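Local structure of sugar ABC transporter, sugar-binding protein (Streptococcus pneumoniae, 2HEU) at residues V145-D150 / K281-S286. The protein probably captures an extracellular sugar, likely of the raffinose type, and delivers it to an ABC transporter for uptake. Residues are numbered along the deposited sequence; the frame is centred on the assembly and turned at random.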
# COMPACT_ATOMS: atom_id res chain seq x y z
N VAL A 145 -13.64 -17.18 7.58
CA VAL A 145 -13.39 -15.77 7.24
C VAL A 145 -14.69 -14.98 7.32
O VAL A 145 -15.73 -15.43 6.74
CB VAL A 145 -12.82 -15.68 5.73
CG1 VAL A 145 -12.92 -14.28 5.19
CG2 VAL A 145 -11.33 -16.21 5.75
N PRO A 146 -14.71 -13.82 7.94
CA PRO A 146 -15.98 -13.03 8.10
C PRO A 146 -16.26 -12.21 6.87
O PRO A 146 -15.37 -11.69 6.27
CB PRO A 146 -15.67 -12.17 9.30
CG PRO A 146 -14.20 -11.88 9.14
CD PRO A 146 -13.55 -13.14 8.60
N GLU A 147 -17.53 -12.06 6.55
CA GLU A 147 -17.98 -11.28 5.31
C GLU A 147 -18.81 -10.17 5.57
O GLU A 147 -19.23 -9.50 4.66
CB GLU A 147 -18.78 -11.87 4.27
CG GLU A 147 -19.18 -12.90 4.74
CD GLU A 147 -18.57 -13.91 3.96
OE1 GLU A 147 -19.40 -14.57 3.20
OE2 GLU A 147 -17.45 -13.65 3.50
N THR A 148 -18.98 -9.79 6.84
CA THR A 148 -19.64 -8.57 7.25
C THR A 148 -18.97 -8.08 8.58
O THR A 148 -18.35 -8.84 9.29
CB THR A 148 -21.13 -8.74 7.56
OG1 THR A 148 -21.28 -9.60 8.65
CG2 THR A 148 -21.91 -9.30 6.36
N TRP A 149 -19.19 -6.82 8.90
CA TRP A 149 -18.77 -6.27 10.17
C TRP A 149 -19.30 -7.18 11.28
O TRP A 149 -18.55 -7.49 12.25
CB TRP A 149 -19.27 -4.89 10.42
CG TRP A 149 -18.80 -3.80 9.48
CD1 TRP A 149 -17.66 -3.76 8.71
CD2 TRP A 149 -19.48 -2.58 9.23
NE1 TRP A 149 -17.59 -2.58 8.04
CE2 TRP A 149 -18.68 -1.81 8.37
CE3 TRP A 149 -20.67 -1.99 9.74
CZ2 TRP A 149 -19.05 -0.55 7.93
CZ3 TRP A 149 -21.05 -0.70 9.30
CH2 TRP A 149 -20.23 -0.02 8.44
N ASP A 150 -20.58 -7.55 11.23
CA ASP A 150 -21.15 -8.31 12.35
C ASP A 150 -20.50 -9.67 12.41
O ASP A 150 -20.29 -10.19 13.53
CB ASP A 150 -22.67 -8.41 12.12
CG ASP A 150 -23.42 -7.15 12.47
OD1 ASP A 150 -22.86 -6.14 12.81
OD2 ASP A 150 -24.66 -7.26 12.32
N LYS A 281 -20.39 -3.60 5.69
CA LYS A 281 -21.58 -3.91 6.49
C LYS A 281 -22.33 -5.09 5.89
O LYS A 281 -22.87 -5.98 6.61
CB LYS A 281 -22.49 -2.72 6.60
CG LYS A 281 -23.74 -2.89 7.45
CD LYS A 281 -24.44 -1.56 7.54
CE LYS A 281 -25.71 -1.51 8.34
NZ LYS A 281 -26.32 -0.07 8.30
N GLU A 282 -22.42 -5.05 4.57
CA GLU A 282 -23.17 -5.96 3.76
C GLU A 282 -22.09 -6.85 3.07
O GLU A 282 -21.01 -6.51 2.75
CB GLU A 282 -24.10 -5.24 2.76
CG GLU A 282 -25.03 -4.23 3.30
CD GLU A 282 -26.03 -4.80 4.26
OE1 GLU A 282 -26.31 -6.02 4.33
OE2 GLU A 282 -26.64 -4.01 5.05
N LYS A 283 -22.53 -8.06 2.69
CA LYS A 283 -21.70 -8.93 1.85
C LYS A 283 -21.47 -8.40 0.51
O LYS A 283 -22.29 -7.72 -0.06
CB LYS A 283 -22.36 -10.22 1.73
CG LYS A 283 -22.55 -10.81 3.11
CD LYS A 283 -23.30 -12.03 3.01
CE LYS A 283 -23.29 -12.59 4.67
NZ LYS A 283 -23.99 -13.86 4.66
N GLY A 284 -20.27 -8.63 -0.02
CA GLY A 284 -19.87 -8.09 -1.26
C GLY A 284 -19.33 -6.69 -1.16
O GLY A 284 -18.97 -6.10 -2.15
N GLN A 285 -19.21 -6.12 0.04
CA GLN A 285 -18.79 -4.74 0.28
C GLN A 285 -17.36 -4.63 0.82
O GLN A 285 -16.95 -3.52 1.20
CB GLN A 285 -19.78 -4.08 1.22
CG GLN A 285 -21.16 -3.93 0.48
CD GLN A 285 -22.14 -3.18 1.33
OE1 GLN A 285 -21.91 -2.86 2.49
NE2 GLN A 285 -23.26 -2.84 0.72
N SER A 286 -16.64 -5.71 0.95
CA SER A 286 -15.30 -5.63 1.47
C SER A 286 -14.40 -4.85 0.57
O SER A 286 -14.57 -4.80 -0.65
CB SER A 286 -14.74 -7.02 1.75
OG SER A 286 -14.58 -7.69 0.48
O HOH W 1 -18.36 -7.28 2.98
O HOH W 2 -21.62 -15.28 5.26
O HOH W 3 -22.43 -6.05 9.44
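With CG of Trp149 set anti to its carbonyl carbon (chi1 -63°) and CG of Lys281 anti to the backbone N (chi1 -178°), the indole and the lysine meet obliquely, ring face against aliphatic chain. Lys281 CB stands 3.7 Å from the centroid of the six-membered ring, 16° off the ring normal, a CH-pi contact, and the extended chain carries Lys281 CD past Trp149 CZ3 at 3.9 Å. The backbone N of Lys281 lies over the same face, 3.6 Å from Trp149 CE2, while NE1 of the indole is bonded to Thr187 and the ring also packs on helix 212-222.

Thr148 extends the contact along the loop. Thr148 CB is 3.4 Å from Lys281 O, and its CG2 reaches Lys283 CG at 3.6 Å. OG1 is turned elsewhere, to the backbone N of Glu151, making Thr148 the N-cap of helix 149-161. In this solute-binding protein fold, the helix start is joined at the surface to the loop between strands 273-276 and 288-290. That loop reverses in a type II beta turn from Glu282 to Gln285, its closing bond from Gln285 N to Glu282 O weak, with Gly284 at a positive phi; Gln285 OE1 accepts a hydrogen bond from Glu282 N, which lies above the plane of the Gln285 side-chain carbonyl.

Water carries the polar link between the two segments, a worked example of surface loops joined through solvent; just before Lys281, Gly280 is backbone hydrogen-bonded to Trp149. One water donates to both Glu147 O and Glu282 O, bridging the two backbones, and accepts a long bond from Gln285 N. A second joins Asp150 N to Lys281 O. The third accepts from Lys283 NZ at 2.8 Å and donates to Glu147 OE1, linking these opposite charges across 4.9 Å.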